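Local coordinates for Endoglucanase(Endo-1,4-beta-glucanase)protein (Pseudomonas stutzeri, PDB 6R2J) that probably hydrolyses beta-1,4-glucosidic bonds of cellulose as a family 5 endoglucanase, and binds cellobiose in a pocket of its barrel, at residues L11-V16 with N316-I321; A48-R53 with L309-L314; D97-G102 with I141-H146; G106-S111 with S147-W152; D167-I172 with A198-Y203. All blocks are in the same frame, centred on the assembly; numbering follows the deposited sequence. Where two conformers were deposited one is given.

Contact 1: residues L11-V16 with N316-I321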
# COMPACT_ATOMS: atom_id res chain seq x y z
N LEU A 11 6.87 17.08 -0.38
CA LEU A 11 6.53 15.88 0.38
C LEU A 11 7.20 14.65 -0.22
O LEU A 11 7.51 14.62 -1.41
CB LEU A 11 5.02 15.66 0.42
CG LEU A 11 4.21 16.85 0.95
CD1 LEU A 11 2.72 16.46 0.96
CD2 LEU A 11 4.66 17.26 2.32
N ALA A 12 7.44 13.64 0.64
CA ALA A 12 7.88 12.31 0.20
C ALA A 12 6.63 11.60 -0.32
O ALA A 12 5.93 10.93 0.42
CB ALA A 12 8.53 11.51 1.31
N LEU A 13 6.35 11.78 -1.62
CA LEU A 13 5.14 11.26 -2.23
C LEU A 13 5.32 9.85 -2.76
O LEU A 13 4.41 9.02 -2.62
CB LEU A 13 4.71 12.15 -3.40
CG LEU A 13 4.15 13.55 -3.14
CD1 LEU A 13 3.79 14.18 -4.52
CD2 LEU A 13 2.92 13.55 -2.22
N HIS A 14 6.48 9.55 -3.35
CA HIS A 14 6.66 8.35 -4.15
C HIS A 14 7.61 7.39 -3.45
O HIS A 14 8.81 7.67 -3.29
CB HIS A 14 7.12 8.70 -5.55
CG HIS A 14 6.15 9.57 -6.27
ND1 HIS A 14 4.82 9.25 -6.37
CD2 HIS A 14 6.29 10.79 -6.83
CE1 HIS A 14 4.18 10.22 -7.00
NE2 HIS A 14 5.05 11.15 -7.31
N GLY A 15 7.03 6.28 -3.02
CA GLY A 15 7.73 5.35 -2.18
C GLY A 15 7.71 3.99 -2.80
O GLY A 15 7.53 3.87 -4.02
N VAL A 16 7.87 2.96 -1.95
CA VAL A 16 8.06 1.59 -2.40
C VAL A 16 7.33 0.65 -1.47
O VAL A 16 7.33 0.83 -0.25
CB VAL A 16 9.55 1.20 -2.44
CG1 VAL A 16 10.32 1.96 -3.56
CG2 VAL A 16 10.21 1.43 -1.09
N ASN A 316 9.22 17.71 -5.48
CA ASN A 316 7.99 18.47 -5.63
C ASN A 316 7.99 19.61 -4.62
O ASN A 316 8.90 19.75 -3.80
CB ASN A 316 6.77 17.56 -5.47
CG ASN A 316 6.61 17.03 -4.07
OD1 ASN A 316 6.14 17.74 -3.19
ND2 ASN A 316 7.03 15.80 -3.85
N ASP A 317 6.98 20.47 -4.73
CA ASP A 317 6.77 21.56 -3.80
C ASP A 317 5.36 21.49 -3.21
O ASP A 317 4.75 22.53 -2.93
CB ASP A 317 6.99 22.92 -4.48
CG ASP A 317 6.10 23.12 -5.71
OD1 ASP A 317 5.14 22.32 -5.90
OD2 ASP A 317 6.37 24.07 -6.50
N CYS A 318 4.84 20.27 -3.05
CA CYS A 318 3.53 20.06 -2.44
C CYS A 318 3.65 20.26 -0.93
O CYS A 318 4.65 19.86 -0.30
CB CYS A 318 3.11 18.61 -2.66
SG CYS A 318 2.96 18.14 -4.37
N THR A 319 2.62 20.85 -0.34
CA THR A 319 2.52 20.94 1.11
C THR A 319 1.38 20.12 1.71
O THR A 319 1.38 19.85 2.91
CB THR A 319 2.39 22.41 1.55
OG1 THR A 319 1.50 23.13 0.69
CG2 THR A 319 3.74 23.10 1.50
N ALA A 320 0.44 19.65 0.89
CA ALA A 320 -0.62 18.77 1.36
C ALA A 320 -0.83 17.62 0.39
O ALA A 320 -0.58 17.73 -0.81
CB ALA A 320 -1.94 19.53 1.56
N ILE A 321 -1.29 16.49 0.95
CA ILE A 321 -1.70 15.35 0.13
C ILE A 321 -2.92 15.75 -0.67
O ILE A 321 -3.87 16.33 -0.12
CB ILE A 321 -1.92 14.10 1.00
CG1 ILE A 321 -0.59 13.79 1.70
CG2 ILE A 321 -2.44 12.96 0.14
CD1 ILE A 321 0.58 13.43 0.74

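Contact 2: residues A48-R53 with L309-L314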
# COMPACT_ATOMS: atom_id res chain seq x y z
N ALA A 48 16.36 4.90 1.52
CA ALA A 48 16.68 6.24 2.02
C ALA A 48 17.78 6.88 1.19
O ALA A 48 17.71 8.08 0.86
CB ALA A 48 17.14 6.16 3.48
N ASP A 49 18.82 6.12 0.86
CA ASP A 49 19.91 6.70 0.08
C ASP A 49 19.42 7.20 -1.28
O ASP A 49 20.00 8.13 -1.85
CB ASP A 49 21.04 5.68 -0.10
CG ASP A 49 21.92 5.55 1.13
OD1 ASP A 49 21.73 6.30 2.12
OD2 ASP A 49 22.82 4.69 1.11
N GLN A 50 18.38 6.59 -1.81
CA GLN A 50 17.78 6.99 -3.07
C GLN A 50 16.77 8.12 -2.91
O GLN A 50 16.13 8.49 -3.90
CB GLN A 50 17.11 5.77 -3.71
CG GLN A 50 18.02 4.55 -3.86
CD GLN A 50 19.17 4.76 -4.88
OE1 GLN A 50 18.99 5.36 -5.96
NE2 GLN A 50 20.36 4.22 -4.55
N GLY A 51 16.63 8.69 -1.72
CA GLY A 51 15.70 9.78 -1.49
C GLY A 51 14.28 9.37 -1.19
O GLY A 51 13.37 10.20 -1.30
N ILE A 52 14.06 8.10 -0.84
CA ILE A 52 12.72 7.56 -0.63
C ILE A 52 12.50 7.51 0.87
O ILE A 52 13.28 6.88 1.60
CB ILE A 52 12.57 6.15 -1.23
CG1 ILE A 52 12.63 6.15 -2.76
CG2 ILE A 52 11.26 5.56 -0.85
CD1 ILE A 52 12.72 4.77 -3.38
N ARG A 53 11.42 8.15 1.32
CA ARG A 53 11.05 8.21 2.72
C ARG A 53 9.71 7.55 3.02
O ARG A 53 9.28 7.55 4.18
CB ARG A 53 10.99 9.67 3.15
CG ARG A 53 12.32 10.32 3.29
CD ARG A 53 12.18 11.61 4.10
NE ARG A 53 13.46 12.30 4.14
CZ ARG A 53 14.24 12.34 5.21
NH1 ARG A 53 13.84 11.75 6.35
NH2 ARG A 53 15.40 12.98 5.14
N LEU A 309 14.17 5.33 -13.21
CA LEU A 309 13.03 6.07 -13.76
C LEU A 309 12.31 6.87 -12.68
O LEU A 309 11.77 7.94 -12.96
CB LEU A 309 12.07 5.12 -14.48
CG LEU A 309 10.93 5.86 -15.17
CD1 LEU A 309 10.85 5.69 -16.66
CD2 LEU A 309 9.63 5.38 -14.52
N MET A 310 12.30 6.36 -11.44
CA MET A 310 11.61 7.04 -10.36
C MET A 310 12.29 8.37 -10.03
O MET A 310 11.62 9.33 -9.67
CB MET A 310 11.60 6.16 -9.11
CG MET A 310 10.54 5.07 -9.05
SD MET A 310 10.47 4.39 -7.32
CE MET A 310 10.21 5.89 -6.41
N ARG A 311 13.61 8.42 -10.13
CA ARG A 311 14.34 9.54 -9.54
C ARG A 311 13.93 10.90 -10.10
O ARG A 311 13.92 11.89 -9.35
CB ARG A 311 15.85 9.31 -9.66
CG ARG A 311 16.35 8.24 -8.70
CD ARG A 311 17.82 8.38 -8.44
NE ARG A 311 18.61 8.12 -9.64
CZ ARG A 311 19.36 7.04 -9.83
NH1 ARG A 311 19.40 6.11 -8.87
NH2 ARG A 311 20.10 6.91 -10.94
N LYS A 312 13.59 10.98 -11.40
CA LYS A 312 13.23 12.29 -11.94
C LYS A 312 11.97 12.84 -11.29
O LYS A 312 11.75 14.06 -11.36
CB LYS A 312 13.08 12.25 -13.46
CG LYS A 312 11.73 11.82 -13.99
CD LYS A 312 11.65 11.86 -15.54
CE LYS A 312 12.72 10.96 -16.23
NZ LYS A 312 12.75 9.48 -15.84
N HIS A 313 11.18 11.99 -10.62
CA HIS A 313 9.85 12.35 -10.12
C HIS A 313 9.76 12.60 -8.62
O HIS A 313 8.70 13.03 -8.16
CB HIS A 313 8.80 11.30 -10.51
CG HIS A 313 8.77 10.99 -11.98
ND1 HIS A 313 8.29 11.87 -12.92
CD2 HIS A 313 9.19 9.90 -12.66
CE1 HIS A 313 8.42 11.34 -14.12
NE2 HIS A 313 8.96 10.15 -13.99
N LEU A 314 10.83 12.39 -7.85
CA LEU A 314 10.78 12.57 -6.40
C LEU A 314 10.57 14.03 -5.97
O LEU A 314 9.81 14.29 -5.03
CB LEU A 314 12.06 11.99 -5.78
CG LEU A 314 12.21 10.51 -6.13
CD1 LEU A 314 13.48 9.92 -5.48
CD2 LEU A 314 10.97 9.71 -5.69

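Contact 3: residues D97-G102 with I141-H146. With BGC (beta-D-glucopyranose), chain E; TRS (2-amino-2-hydroxymethyl-propane-1,3-diol), chain G.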
# COMPACT_ATOMS: atom_id res chain seq x y z
N ASP A 97 0.24 -2.62 5.99
CA ASP A 97 -0.81 -3.03 5.06
C ASP A 97 -1.21 -4.44 5.44
O ASP A 97 -0.41 -5.37 5.26
CB ASP A 97 -0.24 -2.98 3.64
CG ASP A 97 -0.93 -3.95 2.67
OD1 ASP A 97 -2.18 -4.20 2.81
OD2 ASP A 97 -0.12 -4.50 1.83
N MET A 98 -2.44 -4.61 5.93
CA MET A 98 -2.99 -5.94 6.18
C MET A 98 -3.41 -6.52 4.82
O MET A 98 -4.46 -6.18 4.26
CB MET A 98 -4.17 -5.91 7.15
CG MET A 98 -4.83 -7.26 7.32
SD MET A 98 -6.09 -7.35 8.62
CE MET A 98 -5.17 -7.08 10.14
N HIS A 99 -2.57 -7.39 4.28
CA HIS A 99 -2.59 -7.75 2.86
C HIS A 99 -3.53 -8.95 2.63
O HIS A 99 -3.13 -10.01 2.12
CB HIS A 99 -1.17 -8.08 2.46
CG HIS A 99 -0.85 -7.87 1.02
ND1 HIS A 99 -0.81 -6.62 0.45
CD2 HIS A 99 -0.50 -8.74 0.04
CE1 HIS A 99 -0.47 -6.73 -0.82
NE2 HIS A 99 -0.27 -8.01 -1.09
N ASN A 100 -4.82 -8.75 2.96
CA ASN A 100 -5.71 -9.88 3.16
C ASN A 100 -6.90 -10.03 2.22
O ASN A 100 -7.67 -11.00 2.38
CB ASN A 100 -6.20 -9.92 4.61
CG ASN A 100 -5.32 -10.78 5.50
OD1 ASN A 100 -4.25 -10.39 5.87
ND2 ASN A 100 -5.78 -11.98 5.81
N TYR A 101 -7.11 -9.15 1.25
CA TYR A 101 -8.07 -9.42 0.17
C TYR A 101 -9.51 -9.61 0.65
O TYR A 101 -10.29 -10.34 0.02
CB TYR A 101 -7.64 -10.65 -0.64
CG TYR A 101 -6.26 -10.53 -1.24
CD1 TYR A 101 -6.05 -9.81 -2.39
CD2 TYR A 101 -5.18 -11.11 -0.64
CE1 TYR A 101 -4.78 -9.67 -2.91
CE2 TYR A 101 -3.91 -10.97 -1.16
CZ TYR A 101 -3.71 -10.24 -2.29
OH TYR A 101 -2.43 -10.13 -2.79
N GLY A 102 -9.89 -8.96 1.74
CA GLY A 102 -11.21 -9.11 2.31
C GLY A 102 -11.47 -10.41 3.06
O GLY A 102 -12.64 -10.72 3.33
N ILE A 141 -5.76 -0.76 6.19
CA ILE A 141 -6.47 -1.80 6.92
C ILE A 141 -6.83 -3.01 6.07
O ILE A 141 -7.10 -4.08 6.62
CB ILE A 141 -7.71 -1.21 7.63
CG1 ILE A 141 -8.71 -0.60 6.64
CG2 ILE A 141 -7.32 -0.12 8.61
CD1 ILE A 141 -10.06 -0.27 7.25
N MET A 142 -6.82 -2.90 4.74
CA MET A 142 -7.05 -4.09 3.93
C MET A 142 -6.54 -3.87 2.51
O MET A 142 -6.94 -2.90 1.88
CB MET A 142 -8.54 -4.44 3.85
CG MET A 142 -8.89 -5.73 3.12
SD MET A 142 -8.03 -7.14 3.83
CE MET A 142 -8.51 -7.03 5.55
N ASN A 143 -5.76 -4.81 2.01
CA ASN A 143 -5.34 -4.85 0.62
C ASN A 143 -6.38 -5.52 -0.29
O ASN A 143 -6.85 -6.65 -0.03
CB ASN A 143 -3.98 -5.58 0.53
CG ASN A 143 -3.46 -5.71 -0.91
OD1 ASN A 143 -2.99 -4.74 -1.47
ND2 ASN A 143 -3.54 -6.92 -1.50
N GLU A 144 -6.73 -4.82 -1.36
CA GLU A 144 -7.46 -5.38 -2.49
C GLU A 144 -8.68 -6.25 -2.13
O GLU A 144 -8.75 -7.42 -2.53
CB GLU A 144 -6.54 -6.08 -3.46
CG GLU A 144 -5.54 -5.10 -4.12
CD GLU A 144 -4.64 -5.71 -5.21
OE1 GLU A 144 -4.72 -6.93 -5.48
OE2 GLU A 144 -3.81 -4.94 -5.76
N PRO A 145 -9.67 -5.68 -1.46
CA PRO A 145 -10.96 -6.38 -1.33
C PRO A 145 -11.49 -6.78 -2.70
O PRO A 145 -11.43 -6.01 -3.65
CB PRO A 145 -11.88 -5.36 -0.67
CG PRO A 145 -11.09 -4.14 -0.45
CD PRO A 145 -9.65 -4.35 -0.82
N HIS A 146 -12.02 -7.99 -2.78
CA HIS A 146 -12.66 -8.39 -4.02
C HIS A 146 -13.68 -9.46 -3.72
O HIS A 146 -13.52 -10.24 -2.78
CB HIS A 146 -11.64 -8.95 -5.02
CG HIS A 146 -10.99 -10.23 -4.58
ND1 HIS A 146 -11.37 -11.46 -5.06
CD2 HIS A 146 -9.98 -10.46 -3.73
CE1 HIS A 146 -10.60 -12.40 -4.52
NE2 HIS A 146 -9.75 -11.81 -3.71
C2 BGC E . -7.40 -5.07 -10.59
C3 BGC E . -7.14 -3.84 -9.77
C4 BGC E . -5.91 -4.19 -9.00
C5 BGC E . -4.91 -5.09 -9.65
C6 BGC E . -3.80 -5.17 -8.64
C1 BGC E . -6.36 -6.10 -11.10
O2 BGC E . -8.43 -4.65 -11.57
O3 BGC E . -8.22 -3.53 -8.88
O4 BGC E . -5.54 -2.88 -8.64
O5 BGC E . -5.58 -6.42 -9.87
O6 BGC E . -3.02 -6.35 -8.94
C TRS G . -0.65 -7.43 -5.70
C1 TRS G . -0.61 -7.14 -4.19
C2 TRS G . 0.69 -7.08 -6.37
C3 TRS G . -1.01 -8.91 -5.95
N TRS G . -1.67 -6.52 -6.28
O1 TRS G . -1.74 -6.39 -3.82
O2 TRS G . 0.57 -7.09 -7.79
O3 TRS G . -2.22 -9.24 -5.29

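Contact 4: residues G106-S111 with S147-W152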
# COMPACT_ATOMS: atom_id res chain seq x y z
N GLY A 106 -9.20 -17.60 4.38
CA GLY A 106 -10.00 -17.87 3.20
C GLY A 106 -11.46 -17.50 3.27
O GLY A 106 -12.14 -17.55 2.22
N GLU A 107 -11.97 -17.11 4.43
CA GLU A 107 -13.38 -16.80 4.63
C GLU A 107 -13.53 -15.29 4.63
O GLU A 107 -12.63 -14.57 5.04
CB GLU A 107 -13.86 -17.35 5.97
CG GLU A 107 -13.81 -18.87 6.08
CD GLU A 107 -15.06 -19.55 5.55
OE1 GLU A 107 -15.05 -20.77 5.37
OE2 GLU A 107 -16.06 -18.84 5.31
N LEU A 108 -14.72 -14.83 4.21
CA LEU A 108 -14.96 -13.39 4.04
C LEU A 108 -15.16 -12.69 5.38
O LEU A 108 -15.88 -13.17 6.25
CB LEU A 108 -16.19 -13.15 3.15
CG LEU A 108 -16.04 -13.38 1.65
CD1 LEU A 108 -17.33 -13.25 0.90
CD2 LEU A 108 -15.02 -12.38 1.15
N ILE A 109 -14.47 -11.56 5.57
CA ILE A 109 -14.71 -10.70 6.72
C ILE A 109 -16.14 -10.18 6.62
O ILE A 109 -16.52 -9.55 5.62
CB ILE A 109 -13.69 -9.55 6.76
CG1 ILE A 109 -12.24 -10.07 6.72
CG2 ILE A 109 -13.90 -8.71 8.03
CD1 ILE A 109 -11.19 -9.00 6.44
N GLY A 110 -16.95 -10.43 7.65
CA GLY A 110 -18.36 -10.13 7.62
C GLY A 110 -19.22 -11.36 7.45
O GLY A 110 -20.45 -11.27 7.57
N SER A 111 -18.60 -12.51 7.17
CA SER A 111 -19.24 -13.80 7.14
C SER A 111 -19.48 -14.28 8.57
O SER A 111 -18.86 -13.78 9.52
CB SER A 111 -18.32 -14.80 6.45
OG SER A 111 -17.31 -15.19 7.35
N SER A 147 -14.75 -9.46 -4.53
CA SER A 147 -15.82 -10.44 -4.42
C SER A 147 -16.24 -10.61 -2.97
O SER A 147 -16.30 -11.73 -2.45
CB SER A 147 -15.41 -11.79 -5.04
OG SER A 147 -14.98 -11.64 -6.39
N THR A 148 -16.53 -9.50 -2.31
CA THR A 148 -16.89 -9.57 -0.89
C THR A 148 -18.40 -9.60 -0.64
O THR A 148 -18.83 -9.50 0.51
CB THR A 148 -16.22 -8.47 -0.06
OG1 THR A 148 -16.79 -7.20 -0.40
CG2 THR A 148 -14.71 -8.47 -0.26
N VAL A 149 -19.19 -9.80 -1.69
CA VAL A 149 -20.66 -9.77 -1.64
C VAL A 149 -21.22 -8.75 -0.66
O VAL A 149 -22.00 -9.09 0.25
CB VAL A 149 -21.25 -11.17 -1.36
CG1 VAL A 149 -21.18 -12.07 -2.62
CG2 VAL A 149 -20.59 -11.78 -0.14
N GLY A 150 -20.83 -7.48 -0.85
CA GLY A 150 -21.38 -6.35 -0.14
C GLY A 150 -20.84 -6.17 1.25
O GLY A 150 -21.36 -5.33 1.98
N LEU A 151 -19.82 -6.94 1.64
CA LEU A 151 -19.37 -6.95 3.02
C LEU A 151 -18.24 -5.98 3.28
O LEU A 151 -18.03 -5.61 4.44
CB LEU A 151 -18.89 -8.34 3.43
CG LEU A 151 -19.95 -9.41 3.49
CD1 LEU A 151 -19.30 -10.73 3.76
CD2 LEU A 151 -20.98 -9.05 4.54
N TRP A 152 -17.49 -5.57 2.24
CA TRP A 152 -16.31 -4.74 2.50
C TRP A 152 -16.63 -3.40 3.18
O TRP A 152 -15.93 -3.02 4.14
CB TRP A 152 -15.43 -4.63 1.23
CG TRP A 152 -14.35 -3.59 1.43
CD1 TRP A 152 -14.13 -2.48 0.66
CD2 TRP A 152 -13.38 -3.52 2.50
NE1 TRP A 152 -13.07 -1.75 1.17
CE2 TRP A 152 -12.60 -2.37 2.29
CE3 TRP A 152 -13.07 -4.33 3.58
CZ2 TRP A 152 -11.56 -2.00 3.15
CZ3 TRP A 152 -12.04 -3.96 4.42
CH2 TRP A 152 -11.31 -2.81 4.20

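Contact 5: residues D167-I172 with A198-Y203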
# COMPACT_ATOMS: atom_id res chain seq x y z
N ASP A 167 -6.53 5.29 18.82
CA ASP A 167 -5.55 6.15 18.13
C ASP A 167 -6.31 7.10 17.21
O ASP A 167 -6.87 6.68 16.18
CB ASP A 167 -4.49 5.31 17.39
CG ASP A 167 -3.40 6.16 16.71
OD1 ASP A 167 -3.64 7.34 16.40
OD2 ASP A 167 -2.28 5.65 16.47
N ASP A 168 -6.32 8.39 17.56
CA ASP A 168 -6.90 9.42 16.70
C ASP A 168 -5.87 10.24 15.92
O ASP A 168 -6.20 11.29 15.29
CB ASP A 168 -7.75 10.33 17.56
CG ASP A 168 -6.89 11.12 18.55
OD1 ASP A 168 -5.67 10.81 18.63
OD2 ASP A 168 -7.40 12.06 19.21
N GLN A 169 -4.65 9.73 15.83
CA GLN A 169 -3.57 10.45 15.21
C GLN A 169 -3.03 9.77 13.96
O GLN A 169 -2.64 10.46 13.03
CB GLN A 169 -2.40 10.72 16.17
CG GLN A 169 -2.74 11.51 17.39
CD GLN A 169 -3.03 12.94 17.08
OE1 GLN A 169 -2.24 13.58 16.42
NE2 GLN A 169 -4.16 13.44 17.51
N THR A 170 -3.01 8.44 13.93
CA THR A 170 -2.49 7.74 12.76
C THR A 170 -3.44 7.88 11.58
O THR A 170 -4.67 7.81 11.72
CB THR A 170 -2.27 6.27 13.13
OG1 THR A 170 -1.55 5.59 12.09
CG2 THR A 170 -3.58 5.56 13.35
N LEU A 171 -2.85 8.09 10.39
CA LEU A 171 -3.58 7.99 9.14
C LEU A 171 -4.13 6.58 8.94
O LEU A 171 -3.55 5.58 9.38
CB LEU A 171 -2.66 8.32 7.96
CG LEU A 171 -2.10 9.74 7.94
CD1 LEU A 171 -1.20 9.94 6.77
CD2 LEU A 171 -3.22 10.75 7.96
N ILE A 172 -5.26 6.50 8.25
CA ILE A 172 -5.85 5.23 7.85
C ILE A 172 -6.10 5.29 6.36
O ILE A 172 -6.67 6.27 5.86
CB ILE A 172 -7.16 4.91 8.60
CG1 ILE A 172 -6.91 4.74 10.10
CG2 ILE A 172 -7.85 3.65 7.95
CD1 ILE A 172 -8.19 4.80 10.95
N ALA A 198 -11.63 12.13 12.79
CA ALA A 198 -10.27 12.64 12.96
C ALA A 198 -9.81 13.38 11.71
O ALA A 198 -8.76 14.04 11.75
CB ALA A 198 -9.25 11.50 13.31
N ASP A 199 -10.51 13.21 10.58
CA ASP A 199 -10.07 13.73 9.28
C ASP A 199 -8.66 13.24 8.95
O ASP A 199 -7.77 14.00 8.54
CB ASP A 199 -10.20 15.25 9.28
CG ASP A 199 -10.22 15.81 7.90
OD1 ASP A 199 -10.32 15.04 6.94
OD2 ASP A 199 -10.08 17.03 7.78
N ARG A 200 -8.42 11.96 9.17
CA ARG A 200 -7.12 11.38 8.88
C ARG A 200 -7.28 10.09 8.12
O ARG A 200 -6.74 9.05 8.48
CB ARG A 200 -6.28 11.20 10.11
CG ARG A 200 -5.66 12.51 10.59
CD ARG A 200 -4.85 12.19 11.84
NE ARG A 200 -4.06 13.34 12.30
CZ ARG A 200 -4.50 14.40 12.96
NH1 ARG A 200 -5.78 14.48 13.18
NH2 ARG A 200 -3.65 15.40 13.30
N LEU A 201 -8.05 10.17 7.04
CA LEU A 201 -8.32 9.04 6.16
C LEU A 201 -7.89 9.40 4.75
O LEU A 201 -8.09 10.55 4.31
CB LEU A 201 -9.82 8.77 6.14
CG LEU A 201 -10.43 7.43 5.75
CD1 LEU A 201 -11.49 7.13 6.75
CD2 LEU A 201 -10.92 7.60 4.34
N ILE A 202 -7.33 8.41 4.04
CA ILE A 202 -6.93 8.56 2.65
C ILE A 202 -7.41 7.32 1.90
O ILE A 202 -7.33 6.20 2.41
CB ILE A 202 -5.41 8.79 2.49
CG1 ILE A 202 -5.05 10.07 3.26
CG2 ILE A 202 -5.03 8.85 1.04
CD1 ILE A 202 -3.54 10.20 3.60
N TYR A 203 -7.89 7.53 0.68
CA TYR A 203 -8.39 6.46 -0.18
C TYR A 203 -7.28 6.03 -1.11
O TYR A 203 -6.43 6.82 -1.50
CB TYR A 203 -9.61 6.89 -0.96
CG TYR A 203 -10.77 7.09 -0.03
CD1 TYR A 203 -10.97 8.31 0.60
CD2 TYR A 203 -11.64 6.03 0.27
CE1 TYR A 203 -12.02 8.50 1.46
CE2 TYR A 203 -12.72 6.21 1.13
CZ TYR A 203 -12.90 7.45 1.72
OH TYR A 203 -13.97 7.68 2.58

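Contact 1: residues L11-V16 with N316-I321
Asn316 OD1 is gripped by two backbone donors. Leu11 N reaches Asn316 OD1 across the contact at 3.0 Å, tilted 22° from the carbonyl plane. Cys318 N approaches OD1 of Asn316 in that plane, on a lone pair, at 2.8 Å and closes an Asx turn. The other half of the amide gives a bond back: Asn316 ND2 points to Leu11 O at 2.8 Å, also on a lone pair. With oxygen and nitrogen both engaged, the amide cannot flip without losing its mates. These bonds tie the tail that follows helix 305-311 to the lead-in of strand 14-18, the first strand of the TIM barrel, and the disulfide from Cys318 to Cys277 holds the same tail a second time. Beside the amide, packing takes over: Leu11 CG rests on Cys318 O at 3.3 Å, and Leu11 CD1 meets Ile321 CD1 at 3.7 Å. Leu13 and Ile321 lie alongside, pointing opposite ways, with Leu13 CD2 3.8 Å from Ile321 CD1, while Leu13 CD1 faces Cys318 SG at 4.0 Å.

Contact 2: residues A48-R53 with L309-L314
Gln50 OE1 and Arg311 NH1 make the polar touch here, a weak hydrogen bond of 3.0 Å bent to 134° at the hydrogen. The oxygen comes in at the edge of the guanidinium, near its plane, although the amide itself is turned 38° from that plane. A bend in the Gln50 chain at chi2 (-67°) and one in Arg311 at chi3 bring the two ends together obliquely. Next to this, Leu314 sets its CD1 against the backbone, 3.4 Å from Gln50 O. Ile52 CD1 meets Met310 CE at 4.1 Å, their side chains crossing at about a right angle. In the next shell, Arg311 NH1 also forms a salt bridge with Asp303, which probably fixes the guanidinium more firmly than the glutamine does. Met307, from the same helix as Met310, packs on both Gln50 and Ile52, and Val16 of strand 14-18 backs Ile52. What places the first segment is the way its helix ends. Gly51 has a positive phi, where a side chain would collide with the preceding carbonyl O, and Gly51 N returns to Ala48 O at 2.9 Å while Ile52 N returns to the carbonyl of the residue before Ala48. This is a Schellman motif closing helix 41-49, the first helix of the TIM barrel, where it lies beside the last one, 305-311.

Contact 3: residues D97-G102 with I141-H146
Met98 O receives Asn143 N at 2.9 Å, and the two segments run side by side in the same direction until Asn143 O meets Tyr101 N at 2.8 Å in a weak, bent bond. An inverse gamma turn centred on His99 lies between these two bonds. Gly102 N adds a weak bond to Met142 SD at 3.3 Å. Both segments leave the C-terminal ends of neighbouring barrel strands, 93-98 and 136-140; the Asn143-Glu144-Pro145 sequence belongs to the family 5 signature, and Glu144 lines the glycan pocket. Asn143 lays its amide over the His99 ring, its chi1 of 178° swinging CG to the side away from its own N, with the planes 20° apart and ND2 offset toward the rim. Asn143 ND2 also stands over a face of Tyr101, whose ring is turned 83° from the amide, and donates to O1 of a Tris molecule, probably from the crystallisation liquor, at 3.0 Å; OD1 takes Arg56. His99 ND1 is held by the syn lone pair of Asp97 OD2 at 2.6 Å. Tyr101 OH shares a 2.7 Å hydrogen bond with Tris O3, and Glu144 accepts from the Tris N on OE2 at 2.7 Å, an oxygen also hydrogen-bonded to His206.

Contact 4: residues G106-S111 with S147-W152
Leu108 leads the contact, spreading its two methyls over the turn opposite. Leu108 crosses Val149 at about a right angle, CD1 3.7 Å from Val149 CG2, while CD2 lies 3.9 Å from Thr148 CA; at the root of the same side chain, CB comes within 4.0 Å of Leu151 CD1. Ile109 takes part through its backbone, its O resting 3.4 Å from Leu151 CB. Gly110 follows, with Leu151 CD1 3.7 Å from its carbonyl C. A beta carbon at this glycine would press tightly on Leu151 CD2, and its backbone angles call for glycine anyway. Ser111 then closes a type II turn, its N and OG both gripping Leu108 O, the OG at 2.7 Å in the carbonyl plane. On the other side Thr148 to Leu151 form a type I' turn, and the two turns meet by packing of apolar side chains on each other and on backbone, with no hydrogen bond between them. With Leu151 cut back to an alanine, the branch on Gly110 and Leu108 is gone and a gap would probably open between the turns. Thr148 OG1 is held by Glu177, and Leu151 O by Tyr116 OH. Loops that follow two adjacent barrel strands thus pack together: the hairpin 103-104 with 107-108, which leads on to helix 116-130, and the turn just ahead of helix 152-166, with Ile109 and Trp152 both lying on Tyr119.

Contact 5: residues D167-I172 with A198-Y203
The Arg200 guanidinium has Gln169 OE1 over one face, the amide turned 47° from it. Gln169 OE1 and Arg200 NH2, 3.9 Å apart, are too far for a hydrogen bond and the planes too tilted for a stack. Arg200 NH1 turns back to its own segment for a weak bond to Ala198 O at 3.3 Å. These groups sit where two adjacent parallel strands of the TIM barrel, 171-175 and 201-206, begin. The extended stalk, from CG to NE, brings Arg200 CD to 3.0 Å from Gln169 O and lays Arg200 CB against Leu171 CD2 at 3.8 Å. An alanine here would strip away that stalk and is likely to leave Leu171 and the Gln169 carbonyl with a gap beside them. Asp167 OD1 shapes the 167-172 segment by accepting from both Gln169 N and Thr170 N in an Asx turn and motif. Farther along, Leu171 CD1 touches Ile202 CD1 at 3.9 Å. Ile172 pairs with Leu201 across the strands, its N bonding to Arg200 O at 3.0 Å in the carbonyl plane. The return bond, from Ile202 N to Ile172 O, is 2.9 Å long and meets the oxygen nearly along the C=O axis, with 159° at the hydrogen.

In the fold
Contact 3 is the buried one, its rings, amides and carboxylates facing bound molecules at the ends of barrel strands. The other four are only partly buried. Contact 4 adjoins it through the Gly102 and Ile109 backbones and the packing of Met142 on Trp152, but has apolar chemistry and no bond across. Contacts 1 and 2 also touch, Val16 on Ile52 and His14 on the His313 backbone; together they fasten the end of the chain to its first strand and first helix, one by an amide grip and one by packing and a weak hydrogen bond. Contact 5 is the one with paired strands across it, and it meets contact 3 where Ile141 lies on Ile172. Contacts 1, 3 and 5 all reach the barrel sheet.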